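Local coordinates for agglutinin alpha chain (Maclura pomifera, PDB 3LLZ), which is a galactose-specific plant lectin of the jacalin family that binds the T-antigen disaccharide Gal-beta-1,3-GalNAc, at residues I12-F17 / K55-F60; T23-L28 / Y122-F127; P61-V66 / N89-G94; G115-I120 / S128-L133. One frame throughout, in Å; residues are numbered along the deposited sequence.

How the contacts relate
The contacts sample the three antiparallel sheets of the jacalin-type beta-prism. Contact 1 pairs strands 11-19 and 52-57 within one sheet, contact 4 pairs 110-120 and 124-132 as a hairpin in another, and contact 3 joins the loop before strand 65-75 to the turn before 92-97 at the third. Contact 2 joins two sheets, sharing strand 124-132 with contact 4. Along the chain contacts 1, 3 and 4 follow in series, while the segments of contact 2 alternate with those of 1 and 4. Contacts 1 and 3 have centres about 9 Å apart, contacts 2 and 3 about 22 Å. I12 and I15 meet F116 between the sheets; the sugar site lies at the end held by contact 2.

Contact 1 (I12-F17 / K55-F60); sequences IREINF and KISLEF
With CG of E14 anti to the backbone N (chi1 -177°) and its chain extended, the carboxylate reaches over the neighbouring strand, while K55 bends at chi3 and chi4 to bring its ammonium back toward it. The salt bridge from K55 NZ to E14 OE2 is 2.8 Å long and meets the carboxylate from above its plane. The same oxygen takes a second bond from N16 ND2 through its anti lone pair, also 2.8 Å, so two donors grip OE2; K55 NZ makes a weak further bond to N16 OD1. The strands run antiparallel, and I15 and I56 form a hydrogen-bonded pair, with I56 N to I15 O at 2.8 Å. Their side chains turn to the buried face, where I56 CD1 meets the edge of the F17 ring at CE2. Beyond the end of strand 52-57, CD2 of F60 lies over the centre of the R13 guanidinium, 3.5 Å from CZ, with the two planes 50° apart; R13 NH2 is salt-bridged to D33. On this polar outer face the K55 charge and the N16 ND2 donor would tend to stabilise E14 as a carboxylate, and the ammonium, near both oxygens, probably offsets the closeness of E14 OE2 and N16 OD1.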
loop_
_atom_site.group_PDB
_atom_site.type_symbol
_atom_site.label_atom_id
_atom_site.label_comp_id
_atom_site.label_asym_id
_atom_site.label_seq_id
_atom_site.Cartn_x
_atom_site.Cartn_y
_atom_site.Cartn_z
ATOM N N ILE A 12 14.652 8.284 -0.242
ATOM C CA ILE A 12 16.077 8.244 -0.555
ATOM C C ILE A 12 16.705 9.623 -0.386
ATOM O O ILE A 12 16.191 10.614 -0.894
ATOM C CB ILE A 12 16.322 7.793 -2.007
ATOM C CG1 ILE A 12 15.709 6.411 -2.237
ATOM C CG2 ILE A 12 17.823 7.770 -2.291
ATOM C CD1 ILE A 12 15.883 5.895 -3.641
ATOM N N ARG A 13 17.821 9.679 0.330
ATOM C CA ARG A 13 18.515 10.943 0.553
ATOM C C ARG A 13 19.801 11.036 -0.257
ATOM O O ARG A 13 20.131 12.095 -0.785
ATOM C CB ARG A 13 18.822 11.122 2.041
ATOM C CG ARG A 13 17.626 11.571 2.864
ATOM C CD ARG A 13 17.889 11.428 4.356
ATOM N NE ARG A 13 16.796 11.967 5.164
ATOM C CZ ARG A 13 16.576 13.262 5.369
ATOM N NH1 ARG A 13 17.376 14.172 4.828
ATOM N NH2 ARG A 13 15.552 13.651 6.118
ATOM N N GLU A 14 20.520 9.925 -0.363
ATOM C CA GLU A 14 21.768 9.920 -1.110
ATOM C C GLU A 14 22.104 8.542 -1.660
ATOM O O GLU A 14 21.804 7.519 -1.045
ATOM C CB GLU A 14 22.903 10.402 -0.206
ATOM C CG GLU A 14 24.256 10.516 -0.878
ATOM C CD GLU A 14 25.298 11.125 0.039
ATOM O OE1 GLU A 14 25.066 12.248 0.530
ATOM O OE2 GLU A 14 26.346 10.483 0.270
ATOM N N ILE A 15 22.726 8.523 -2.835
ATOM C CA ILE A 15 23.134 7.270 -3.451
ATOM C C ILE A 15 24.588 7.393 -3.878
ATOM O O ILE A 15 24.930 8.245 -4.695
ATOM C CB ILE A 15 22.289 6.924 -4.693
ATOM C CG1 ILE A 15 20.817 6.785 -4.304
ATOM C CG2 ILE A 15 22.795 5.628 -5.311
ATOM C CD1 ILE A 15 19.905 6.442 -5.468
ATOM N N ASN A 16 25.443 6.553 -3.308
ATOM C CA ASN A 16 26.853 6.566 -3.659
ATOM C C ASN A 16 27.186 5.238 -4.315
ATOM O O ASN A 16 26.819 4.178 -3.809
ATOM C CB ASN A 16 27.714 6.761 -2.412
ATOM C CG ASN A 16 27.316 7.987 -1.621
ATOM O OD1 ASN A 16 27.055 9.048 -2.188
ATOM N ND2 ASN A 16 27.269 7.851 -0.303
ATOM N N PHE A 17 27.857 5.290 -5.457
ATOM C CA PHE A 17 28.231 4.066 -6.140
ATOM C C PHE A 17 29.467 4.265 -6.998
ATOM O O PHE A 17 29.861 5.397 -7.287
ATOM C CB PHE A 17 27.060 3.529 -6.977
ATOM C CG PHE A 17 26.662 4.410 -8.132
ATOM C CD1 PHE A 17 27.202 4.208 -9.397
ATOM C CD2 PHE A 17 25.714 5.416 -7.961
ATOM C CE1 PHE A 17 26.803 4.990 -10.482
ATOM C CE2 PHE A 17 25.307 6.205 -9.041
ATOM C CZ PHE A 17 25.854 5.988 -10.303
ATOM N N LYS A 55 28.644 10.490 -6.013
ATOM C CA LYS A 55 27.790 10.681 -4.852
ATOM C C LYS A 55 26.619 11.568 -5.245
ATOM O O LYS A 55 26.789 12.762 -5.496
ATOM C CB LYS A 55 28.580 11.333 -3.715
ATOM C CG LYS A 55 29.716 10.478 -3.168
ATOM C CD LYS A 55 30.533 11.236 -2.125
ATOM C CE LYS A 55 29.672 11.703 -0.957
ATOM N NZ LYS A 55 29.064 10.568 -0.209
ATOM N N ILE A 56 25.433 10.972 -5.312
ATOM C CA ILE A 56 24.230 11.710 -5.668
ATOM C C ILE A 56 23.507 12.129 -4.395
ATOM O O ILE A 56 22.918 11.295 -3.708
ATOM C CB ILE A 56 23.267 10.848 -6.516
ATOM C CG1 ILE A 56 23.955 10.411 -7.808
ATOM C CG2 ILE A 56 22.001 11.643 -6.831
ATOM C CD1 ILE A 56 23.124 9.467 -8.657
ATOM N N SER A 57 23.563 13.420 -4.082
ATOM C CA SER A 57 22.907 13.955 -2.894
ATOM C C SER A 57 21.595 14.606 -3.302
ATOM O O SER A 57 21.582 15.704 -3.853
ATOM C CB SER A 57 23.806 14.990 -2.210
ATOM O OG SER A 57 25.012 14.398 -1.761
ATOM N N LEU A 58 20.489 13.925 -3.026
ATOM C CA LEU A 58 19.172 14.438 -3.383
ATOM C C LEU A 58 18.662 15.466 -2.391
ATOM O O LEU A 58 18.872 15.337 -1.184
ATOM C CB LEU A 58 18.164 13.291 -3.458
ATOM C CG LEU A 58 18.499 12.152 -4.419
ATOM C CD1 LEU A 58 17.388 11.120 -4.369
ATOM C CD2 LEU A 58 18.663 12.690 -5.832
ATOM N N GLU A 59 17.987 16.481 -2.914
ATOM C CA GLU A 59 17.411 17.527 -2.086
ATOM C C GLU A 59 16.102 16.985 -1.507
ATOM O O GLU A 59 15.014 17.428 -1.868
ATOM C CB GLU A 59 17.143 18.776 -2.928
ATOM C CG GLU A 59 16.576 19.954 -2.153
ATOM C CD GLU A 59 16.339 21.166 -3.035
ATOM O OE1 GLU A 59 15.823 22.185 -2.524
ATOM O OE2 GLU A 59 16.668 21.102 -4.241
ATOM N N PHE A 60 16.226 16.006 -0.619
ATOM C CA PHE A 60 15.074 15.386 0.028
ATOM C C PHE A 60 14.381 16.429 0.905
ATOM O O PHE A 60 15.046 17.193 1.605
ATOM C CB PHE A 60 15.545 14.215 0.892
ATOM C CG PHE A 60 14.436 13.494 1.603
ATOM C CD1 PHE A 60 13.679 12.529 0.947
ATOM C CD2 PHE A 60 14.138 13.795 2.927
ATOM C CE1 PHE A 60 12.639 11.874 1.600
ATOM C CE2 PHE A 60 13.101 13.146 3.589
ATOM C CZ PHE A 60 12.349 12.184 2.924
#

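Contact 2 (T23-L28 / Y122-F127); sequences TAIGGL and YWLDYF. With NGA (2-acetamido-2-deoxy-beta-D-galactopyranose), chain C.
The indole of W123 turns its pyrrole side to T23 and A24, the T23 side chain crossing it at about a right angle. A24 CB approaches the ring obliquely, 4.1 Å from W123 CG, and I25 O lies at the ring edge, near its plane. Water joins the two polar groups, accepting from W123 NE1 and bonded to T23 OG1 at 2.8 Å. Next to it, L124 N donates to I25 O (2.9 Å), and the I25 and L124 side chains lie side by side, pointing the same way, CG2 and CD2 3.9 Å apart. The backbone of Y122 and W123 serves the GalNAc: Y122 N donates a hydrogen bond to O5 and W123 N one to O6 (3.1 Å). D125 OD1 accepts from both O4, at 2.6 Å, and O6, while S119 holds D125 OD2 and G1 N also hydrogen-bonds the sugar. Held against residues 23-28 by a backbone hydrogen bond, a water bridge and apolar packing, segment 122-125 thus presents N-H donors and the D125 carboxylate to GalNAc.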
loop_
_atom_site.group_PDB
_atom_site.type_symbol
_atom_site.label_atom_id
_atom_site.label_comp_id
_atom_site.label_asym_id
_atom_site.label_seq_id
_atom_site.Cartn_x
_atom_site.Cartn_y
_atom_site.Cartn_z
ATOM N N THR A 23 34.568 -1.049 -17.695
ATOM C CA THR A 23 33.908 -2.275 -17.267
ATOM C C THR A 23 32.433 -2.114 -16.913
ATOM O O THR A 23 31.572 -2.177 -17.788
ATOM C CB THR A 23 34.648 -2.914 -16.070
ATOM O OG1 THR A 23 34.793 -1.951 -15.020
ATOM C CG2 THR A 23 36.027 -3.396 -16.500
ATOM N N ALA A 24 32.144 -1.906 -15.632
ATOM C CA ALA A 24 30.757 -1.775 -15.202
ATOM C C ALA A 24 30.618 -1.093 -13.852
ATOM O O ALA A 24 31.573 -0.524 -13.321
ATOM C CB ALA A 24 30.110 -3.154 -15.152
ATOM N N ILE A 25 29.408 -1.153 -13.302
ATOM C CA ILE A 25 29.128 -0.560 -12.003
ATOM C C ILE A 25 29.772 -1.417 -10.920
ATOM O O ILE A 25 29.794 -2.649 -11.022
ATOM C CB ILE A 25 27.598 -0.486 -11.744
ATOM C CG1 ILE A 25 26.923 0.362 -12.827
ATOM C CG2 ILE A 25 27.321 0.093 -10.357
ATOM C CD1 ILE A 25 27.454 1.779 -12.933
ATOM N N GLY A 26 30.294 -0.757 -9.891
ATOM C CA GLY A 26 30.920 -1.464 -8.790
ATOM C C GLY A 26 30.032 -1.500 -7.558
ATOM O O GLY A 26 28.856 -1.854 -7.641
ATOM N N GLY A 27 30.595 -1.124 -6.411
ATOM C CA GLY A 27 29.836 -1.137 -5.175
ATOM C C GLY A 27 28.861 0.013 -5.042
ATOM O O GLY A 27 28.877 0.956 -5.834
ATOM N N LEU A 28 28.000 -0.066 -4.033
ATOM C CA LEU A 28 27.030 0.990 -3.801
ATOM C C LEU A 28 26.579 1.032 -2.349
ATOM O O LEU A 28 26.554 0.013 -1.654
ATOM C CB LEU A 28 25.833 0.821 -4.737
ATOM C CG LEU A 28 24.862 -0.339 -4.548
ATOM C CD1 LEU A 28 23.843 0.024 -3.483
ATOM C CD2 LEU A 28 24.144 -0.612 -5.863
ATOM N N TYR A 122 32.553 -8.658 -8.407
ATOM C CA TYR A 122 33.516 -7.710 -8.942
ATOM C C TYR A 122 32.705 -6.489 -9.371
ATOM O O TYR A 122 33.151 -5.350 -9.242
ATOM C CB TYR A 122 34.252 -8.312 -10.143
ATOM C CG TYR A 122 35.447 -9.151 -9.749
ATOM C CD1 TYR A 122 35.312 -10.223 -8.867
ATOM C CD2 TYR A 122 36.719 -8.849 -10.229
ATOM C CE1 TYR A 122 36.417 -10.971 -8.468
ATOM C CE2 TYR A 122 37.831 -9.590 -9.837
ATOM C CZ TYR A 122 37.672 -10.649 -8.955
ATOM O OH TYR A 122 38.771 -11.372 -8.549
ATOM N N TRP A 123 31.493 -6.745 -9.858
ATOM C CA TRP A 123 30.599 -5.685 -10.312
ATOM C C TRP A 123 29.183 -5.945 -9.823
ATOM O O TRP A 123 28.887 -7.008 -9.270
ATOM C CB TRP A 123 30.610 -5.621 -11.844
ATOM C CG TRP A 123 31.990 -5.469 -12.376
ATOM C CD1 TRP A 123 32.777 -4.360 -12.296
ATOM C CD2 TRP A 123 32.806 -6.502 -12.944
ATOM N NE1 TRP A 123 34.040 -4.637 -12.769
ATOM C CE2 TRP A 123 34.084 -5.945 -13.172
ATOM C CE3 TRP A 123 32.583 -7.846 -13.275
ATOM C CZ2 TRP A 123 35.140 -6.689 -13.718
ATOM C CZ3 TRP A 123 33.633 -8.586 -13.818
ATOM C CH2 TRP A 123 34.895 -8.001 -14.032
ATOM N N LEU A 124 28.315 -4.960 -10.021
ATOM C CA LEU A 124 26.913 -5.083 -9.636
ATOM C C LEU A 124 26.294 -6.136 -10.549
ATOM O O LEU A 124 26.111 -5.903 -11.744
ATOM C CB LEU A 124 26.215 -3.734 -9.817
ATOM C CG LEU A 124 24.711 -3.676 -9.547
ATOM C CD1 LEU A 124 24.410 -4.116 -8.120
ATOM C CD2 LEU A 124 24.226 -2.250 -9.784
ATOM N N ASP A 125 25.980 -7.299 -9.991
ATOM C CA ASP A 125 25.422 -8.395 -10.777
ATOM C C ASP A 125 24.002 -8.124 -11.243
ATOM O O ASP A 125 23.649 -8.370 -12.399
ATOM C CB ASP A 125 25.433 -9.686 -9.962
ATOM C CG ASP A 125 26.812 -10.040 -9.462
ATOM O OD1 ASP A 125 27.733 -10.164 -10.300
ATOM O OD2 ASP A 125 26.969 -10.197 -8.236
ATOM N N TYR A 126 23.191 -7.629 -10.322
ATOM C CA TYR A 126 21.800 -7.330 -10.603
ATOM C C TYR A 126 21.244 -6.585 -9.407
ATOM O O TYR A 126 21.878 -6.524 -8.358
ATOM C CB TYR A 126 21.002 -8.625 -10.818
ATOM C CG TYR A 126 21.076 -9.625 -9.677
ATOM C CD1 TYR A 126 21.921 -10.733 -9.750
ATOM C CD2 TYR A 126 20.299 -9.463 -8.528
ATOM C CE1 TYR A 126 21.989 -11.660 -8.707
ATOM C CE2 TYR A 126 20.362 -10.383 -7.479
ATOM C CZ TYR A 126 21.209 -11.477 -7.576
ATOM O OH TYR A 126 21.283 -12.383 -6.540
ATOM N N PHE A 127 20.064 -6.003 -9.567
ATOM C CA PHE A 127 19.442 -5.298 -8.463
ATOM C C PHE A 127 17.946 -5.201 -8.679
ATOM O O PHE A 127 17.457 -5.313 -9.806
ATOM C CB PHE A 127 20.039 -3.893 -8.302
ATOM C CG PHE A 127 19.604 -2.916 -9.357
ATOM C CD1 PHE A 127 18.514 -2.079 -9.141
ATOM C CD2 PHE A 127 20.280 -2.838 -10.570
ATOM C CE1 PHE A 127 18.104 -1.172 -10.121
ATOM C CE2 PHE A 127 19.879 -1.939 -11.554
ATOM C CZ PHE A 127 18.788 -1.104 -11.329
HETATM C C1 NGA C . 32.555 -12.787 -8.798
HETATM C C2 NGA C . 31.380 -13.537 -8.146
HETATM C C3 NGA C . 30.405 -13.929 -9.251
HETATM C C4 NGA C . 29.909 -12.655 -9.948
HETATM C C5 NGA C . 31.134 -11.932 -10.541
HETATM C C6 NGA C . 30.818 -10.640 -11.288
HETATM C C7 NGA C . 31.469 -14.960 -6.208
HETATM C C8 NGA C . 32.082 -16.161 -5.509
HETATM N N2 NGA C . 31.863 -14.715 -7.454
HETATM O O1 NGA C . 33.447 -12.376 -7.826
HETATM O O3 NGA C . 29.310 -14.749 -8.756
HETATM O O4 NGA C . 29.263 -11.811 -9.003
HETATM O O5 NGA C . 32.089 -11.615 -9.496
HETATM O O6 NGA C . 30.471 -9.577 -10.406
HETATM O O7 NGA C . 30.642 -14.265 -5.620
HETATM O O HOH W 1 36.438 -3.014 -12.984
#

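Contact 3 (P61-V66 / N89-G94); sequences PSEYIV and NKQTYG
The amide of N89 hydrogen-bonds the backbone around Y64 through both of its ends. N89 OD1 accepts from Y64 N (2.8 Å), and N89 ND2 donates to S62 O at 2.9 Å, an almost straight bond (164°) lying close to the amide plane. The same amide stacks over one face of the Y64 ring, the two planes 23° apart and ND2 3.5 Å from CE1. Placing CG between the backbone N and the carbonyl carbon (chi1 56°) turns the N89 amide back over residues 62-64, and N89 N makes a longer, more bent hydrogen bond of 3.2 Å to Y64 O. In the beta-prism this ties the loop leading into strand 65-75 to the turn between strands 78-88 and 92-97. Farther along, the extended E63 chain passes K90, CG to CG 3.8 Å, and reaches the edge of the Y93 ring, where Y93 OH donates to E63 OE1 (2.7 Å) on its syn side. T88 OG1 and E59 N steady that carboxylate by hydrogen bonds to OE1 and OE2; S62 OG, hydrogen-bonded to E59 O, ties the same turn together.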
loop_
_atom_site.group_PDB
_atom_site.type_symbol
_atom_site.label_atom_id
_atom_site.label_comp_id
_atom_site.label_asym_id
_atom_site.label_seq_id
_atom_site.Cartn_x
_atom_site.Cartn_y
_atom_site.Cartn_z
ATOM N N PRO A 61 13.038 16.457 0.906
ATOM C CA PRO A 61 12.102 15.602 0.169
ATOM C C PRO A 61 11.544 16.207 -1.123
ATOM O O PRO A 61 10.736 15.570 -1.806
ATOM C CB PRO A 61 11.003 15.373 1.189
ATOM C CG PRO A 61 10.875 16.737 1.784
ATOM C CD PRO A 61 12.325 17.183 1.976
ATOM N N SER A 62 11.954 17.427 -1.456
ATOM C CA SER A 62 11.456 18.076 -2.668
ATOM C C SER A 62 11.924 17.360 -3.932
ATOM O O SER A 62 11.218 17.348 -4.942
ATOM C CB SER A 62 11.890 19.547 -2.713
ATOM O OG SER A 62 13.297 19.674 -2.785
ATOM N N GLU A 63 13.110 16.763 -3.872
ATOM C CA GLU A 63 13.656 16.041 -5.016
ATOM C C GLU A 63 13.595 14.537 -4.787
ATOM O O GLU A 63 13.957 14.044 -3.718
ATOM C CB GLU A 63 15.113 16.449 -5.266
ATOM C CG GLU A 63 15.728 15.764 -6.483
ATOM C CD GLU A 63 17.174 16.154 -6.731
ATOM O OE1 GLU A 63 17.659 15.904 -7.855
ATOM O OE2 GLU A 63 17.828 16.698 -5.813
ATOM N N TYR A 64 13.129 13.810 -5.797
ATOM C CA TYR A 64 13.038 12.360 -5.711
ATOM C C TYR A 64 13.219 11.756 -7.095
ATOM O O TYR A 64 12.972 12.403 -8.108
ATOM C CB TYR A 64 11.684 11.932 -5.132
ATOM C CG TYR A 64 10.515 12.608 -5.798
ATOM C CD1 TYR A 64 10.122 13.890 -5.417
ATOM C CD2 TYR A 64 9.838 11.994 -6.851
ATOM C CE1 TYR A 64 9.087 14.547 -6.070
ATOM C CE2 TYR A 64 8.802 12.644 -7.514
ATOM C CZ TYR A 64 8.434 13.920 -7.119
ATOM O OH TYR A 64 7.428 14.578 -7.786
ATOM N N ILE A 65 13.653 10.506 -7.121
ATOM C CA ILE A 65 13.889 9.787 -8.362
ATOM C C ILE A 65 12.593 9.454 -9.101
ATOM O O ILE A 65 11.646 8.944 -8.502
ATOM C CB ILE A 65 14.655 8.486 -8.058
ATOM C CG1 ILE A 65 16.029 8.833 -7.469
ATOM C CG2 ILE A 65 14.784 7.639 -9.313
ATOM C CD1 ILE A 65 16.766 7.649 -6.878
ATOM N N VAL A 66 12.554 9.744 -10.402
ATOM C CA VAL A 66 11.373 9.439 -11.203
ATOM C C VAL A 66 11.672 8.380 -12.260
ATOM O O VAL A 66 10.772 7.894 -12.941
ATOM C CB VAL A 66 10.790 10.702 -11.881
ATOM C CG1 VAL A 66 10.375 11.710 -10.815
ATOM C CG2 VAL A 66 11.799 11.306 -12.845
ATOM N N ASN A 89 12.978 14.587 -10.385
ATOM C CA ASN A 89 12.043 15.595 -10.857
ATOM C C ASN A 89 12.762 16.925 -11.062
ATOM O O ASN A 89 12.196 17.870 -11.610
ATOM C CB ASN A 89 10.893 15.753 -9.853
ATOM C CG ASN A 89 11.376 16.087 -8.453
ATOM O OD1 ASN A 89 12.322 15.482 -7.948
ATOM N ND2 ASN A 89 10.717 17.044 -7.816
ATOM N N LYS A 90 14.023 16.987 -10.643
ATOM C CA LYS A 90 14.813 18.207 -10.771
ATOM C C LYS A 90 15.914 18.138 -11.828
ATOM O O LYS A 90 16.199 19.134 -12.498
ATOM C CB LYS A 90 15.440 18.569 -9.422
ATOM C CG LYS A 90 14.440 18.835 -8.306
ATOM C CD LYS A 90 13.566 20.044 -8.606
ATOM C CE LYS A 90 12.665 20.373 -7.424
ATOM N NZ LYS A 90 13.454 20.651 -6.187
ATOM N N GLN A 91 16.538 16.974 -11.976
ATOM C CA GLN A 91 17.618 16.835 -12.949
ATOM C C GLN A 91 17.963 15.377 -13.226
ATOM O O GLN A 91 17.336 14.465 -12.690
ATOM C CB GLN A 91 18.863 17.563 -12.439
ATOM C CG GLN A 91 19.520 16.904 -11.237
ATOM C CD GLN A 91 20.506 17.819 -10.535
ATOM O OE1 GLN A 91 20.112 18.719 -9.794
ATOM N NE2 GLN A 91 21.792 17.600 -10.775
ATOM N N THR A 92 18.969 15.168 -14.067
ATOM C CA THR A 92 19.404 13.823 -14.415
ATOM C C THR A 92 20.856 13.611 -14.018
ATOM O O THR A 92 21.718 14.443 -14.305
ATOM C CB THR A 92 19.263 13.559 -15.933
ATOM O OG1 THR A 92 17.883 13.640 -16.305
ATOM C CG2 THR A 92 19.795 12.177 -16.292
ATOM N N TYR A 93 21.115 12.497 -13.343
ATOM C CA TYR A 93 22.462 12.151 -12.919
ATOM C C TYR A 93 22.888 10.952 -13.751
ATOM O O TYR A 93 22.318 9.867 -13.630
ATOM C CB TYR A 93 22.497 11.788 -11.432
ATOM C CG TYR A 93 21.939 12.860 -10.523
ATOM C CD1 TYR A 93 20.568 12.952 -10.285
ATOM C CD2 TYR A 93 22.777 13.799 -9.924
ATOM C CE1 TYR A 93 20.044 13.952 -9.470
ATOM C CE2 TYR A 93 22.263 14.807 -9.106
ATOM C CZ TYR A 93 20.894 14.875 -8.887
ATOM O OH TYR A 93 20.371 15.866 -8.088
ATOM N N GLY A 94 23.883 11.157 -14.606
ATOM C CA GLY A 94 24.355 10.076 -15.449
ATOM C C GLY A 94 24.129 10.360 -16.920
ATOM O O GLY A 94 23.726 11.468 -17.281
#

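Contact 4 (G115-I120 / S128-L133); sequences GFKGSI and SIYLSL
The 2.8 Å bond from S128 N to K117 O is answered by a longer one, 3.2 Å, from K117 N to S128 O, making these residues a hydrogen-bonded pair of the antiparallel hairpin between strands 110-120 and 124-132. At the neighbouring position, F116 and I129 are a non-hydrogen-bonded pair; their side chains lie side by side, pointing the same way into the interior, with CE2 of F116 4.0 Å from I129 CG1. On the other face, K117 CG sits between its backbone N and carbonyl carbon (chi1 64°), which lays the methylene chain beside S128, CG to CB 3.5 Å. K117 CD reaches the Y130 ring, 4.0 Å from CE1, the side chains crossing at about a right angle. A water accepts from K117 NZ and donates to S128 OG (2.8 Å), and both side chains also turn to E109 of the second subunit. Y130 packs its CD1 against the backbone of G115, 3.6 Å from G115 C, and its hydroxyl is bonded to D5. I129, Y130 and L131 also pair with a strand of another chain. The hairpin thus keeps one apolar face and one mixed face, where the lysine charge probably finds its counterpart across the subunit boundary.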
loop_
_atom_site.group_PDB
_atom_site.type_symbol
_atom_site.label_atom_id
_atom_site.label_comp_id
_atom_site.label_asym_id
_atom_site.label_seq_id
_atom_site.Cartn_x
_atom_site.Cartn_y
_atom_site.Cartn_z
ATOM N N GLY A 115 13.797 1.433 -1.408
ATOM C CA GLY A 115 14.767 0.419 -1.039
ATOM C C GLY A 115 15.414 -0.251 -2.233
ATOM O O GLY A 115 14.880 -0.232 -3.345
ATOM N N PHE A 116 16.582 -0.839 -1.997
ATOM C CA PHE A 116 17.329 -1.542 -3.032
ATOM C C PHE A 116 17.811 -2.879 -2.493
ATOM O O PHE A 116 18.068 -3.018 -1.296
ATOM C CB PHE A 116 18.582 -0.762 -3.457
ATOM C CG PHE A 116 18.302 0.481 -4.247
ATOM C CD1 PHE A 116 18.140 1.706 -3.614
ATOM C CD2 PHE A 116 18.217 0.427 -5.635
ATOM C CE1 PHE A 116 17.897 2.865 -4.348
ATOM C CE2 PHE A 116 17.973 1.580 -6.380
ATOM C CZ PHE A 116 17.814 2.801 -5.736
ATOM N N LYS A 117 17.929 -3.852 -3.386
ATOM C CA LYS A 117 18.464 -5.162 -3.048
ATOM C C LYS A 117 19.175 -5.645 -4.303
ATOM O O LYS A 117 18.952 -5.115 -5.396
ATOM C CB LYS A 117 17.361 -6.147 -2.623
ATOM C CG LYS A 117 16.332 -6.499 -3.688
ATOM C CD LYS A 117 15.298 -7.480 -3.128
ATOM C CE LYS A 117 15.888 -8.859 -2.855
ATOM N NZ LYS A 117 16.170 -9.605 -4.113
ATOM N N GLY A 118 20.056 -6.622 -4.154
ATOM C CA GLY A 118 20.758 -7.122 -5.319
ATOM C C GLY A 118 21.933 -8.001 -4.967
ATOM O O GLY A 118 21.910 -8.728 -3.974
ATOM N N SER A 119 22.970 -7.923 -5.793
ATOM C CA SER A 119 24.168 -8.725 -5.599
ATOM C C SER A 119 25.358 -8.017 -6.210
ATOM O O SER A 119 25.250 -7.454 -7.295
ATOM C CB SER A 119 23.991 -10.086 -6.271
ATOM O OG SER A 119 25.209 -10.816 -6.292
ATOM N N ILE A 120 26.488 -8.033 -5.513
ATOM C CA ILE A 120 27.690 -7.402 -6.032
ATOM C C ILE A 120 28.903 -8.295 -5.810
ATOM O O ILE A 120 29.148 -8.765 -4.699
ATOM C CB ILE A 120 27.964 -6.033 -5.364
ATOM C CG1 ILE A 120 26.733 -5.131 -5.503
ATOM C CG2 ILE A 120 29.180 -5.365 -6.021
ATOM C CD1 ILE A 120 26.917 -3.730 -4.934
ATOM N N SER A 128 17.232 -5.026 -7.574
ATOM C CA SER A 128 15.787 -4.875 -7.591
ATOM C C SER A 128 15.471 -3.607 -6.817
ATOM O O SER A 128 16.288 -3.120 -6.029
ATOM C CB SER A 128 15.103 -6.087 -6.956
ATOM O OG SER A 128 15.320 -7.247 -7.748
ATOM N N ILE A 129 14.281 -3.072 -7.055
ATOM C CA ILE A 129 13.843 -1.840 -6.428
ATOM C C ILE A 129 12.541 -2.001 -5.644
ATOM O O ILE A 129 11.585 -2.625 -6.119
ATOM C CB ILE A 129 13.637 -0.744 -7.513
ATOM C CG1 ILE A 129 14.992 -0.370 -8.125
ATOM C CG2 ILE A 129 12.931 0.465 -6.926
ATOM C CD1 ILE A 129 14.902 0.625 -9.271
ATOM N N TYR A 130 12.520 -1.444 -4.437
ATOM C CA TYR A 130 11.325 -1.459 -3.600
ATOM C C TYR A 130 10.515 -0.219 -3.960
ATOM O O TYR A 130 11.053 0.885 -4.002
ATOM C CB TYR A 130 11.681 -1.362 -2.112
ATOM C CG TYR A 130 12.176 -2.634 -1.464
ATOM C CD1 TYR A 130 13.423 -3.168 -1.777
ATOM C CD2 TYR A 130 11.409 -3.277 -0.494
ATOM C CE1 TYR A 130 13.901 -4.310 -1.131
ATOM C CE2 TYR A 130 11.870 -4.414 0.157
ATOM C CZ TYR A 130 13.118 -4.924 -0.165
ATOM O OH TYR A 130 13.573 -6.035 0.490
ATOM N N LEU A 131 9.222 -0.400 -4.217
ATOM C CA LEU A 131 8.352 0.721 -4.556
ATOM C C LEU A 131 7.223 0.846 -3.546
ATOM O O LEU A 131 6.674 -0.154 -3.075
ATOM C CB LEU A 131 7.753 0.537 -5.952
ATOM C CG LEU A 131 8.704 0.557 -7.151
ATOM C CD1 LEU A 131 7.901 0.250 -8.415
ATOM C CD2 LEU A 131 9.386 1.912 -7.263
ATOM N N SER A 132 6.875 2.083 -3.216
ATOM C CA SER A 132 5.797 2.321 -2.271
ATOM C C SER A 132 5.245 3.728 -2.399
ATOM O O SER A 132 5.892 4.621 -2.941
ATOM C CB SER A 132 6.304 2.121 -0.838
ATOM O OG SER A 132 5.281 2.391 0.110
ATOM N N LEU A 133 4.023 3.919 -1.920
ATOM C CA LEU A 133 3.456 5.252 -1.912
ATOM C C LEU A 133 4.054 5.887 -0.658
ATOM O O LEU A 133 4.686 5.136 0.121
ATOM C CB LEU A 133 1.931 5.195 -1.803
ATOM C CG LEU A 133 1.221 4.714 -3.069
ATOM C CD1 LEU A 133 -0.273 4.571 -2.800
ATOM C CD2 LEU A 133 1.467 5.702 -4.198
ATOM O OXT LEU A 133 3.891 7.102 -0.463
HETATM O O HOH W 2 17.581 -8.430 -6.506
#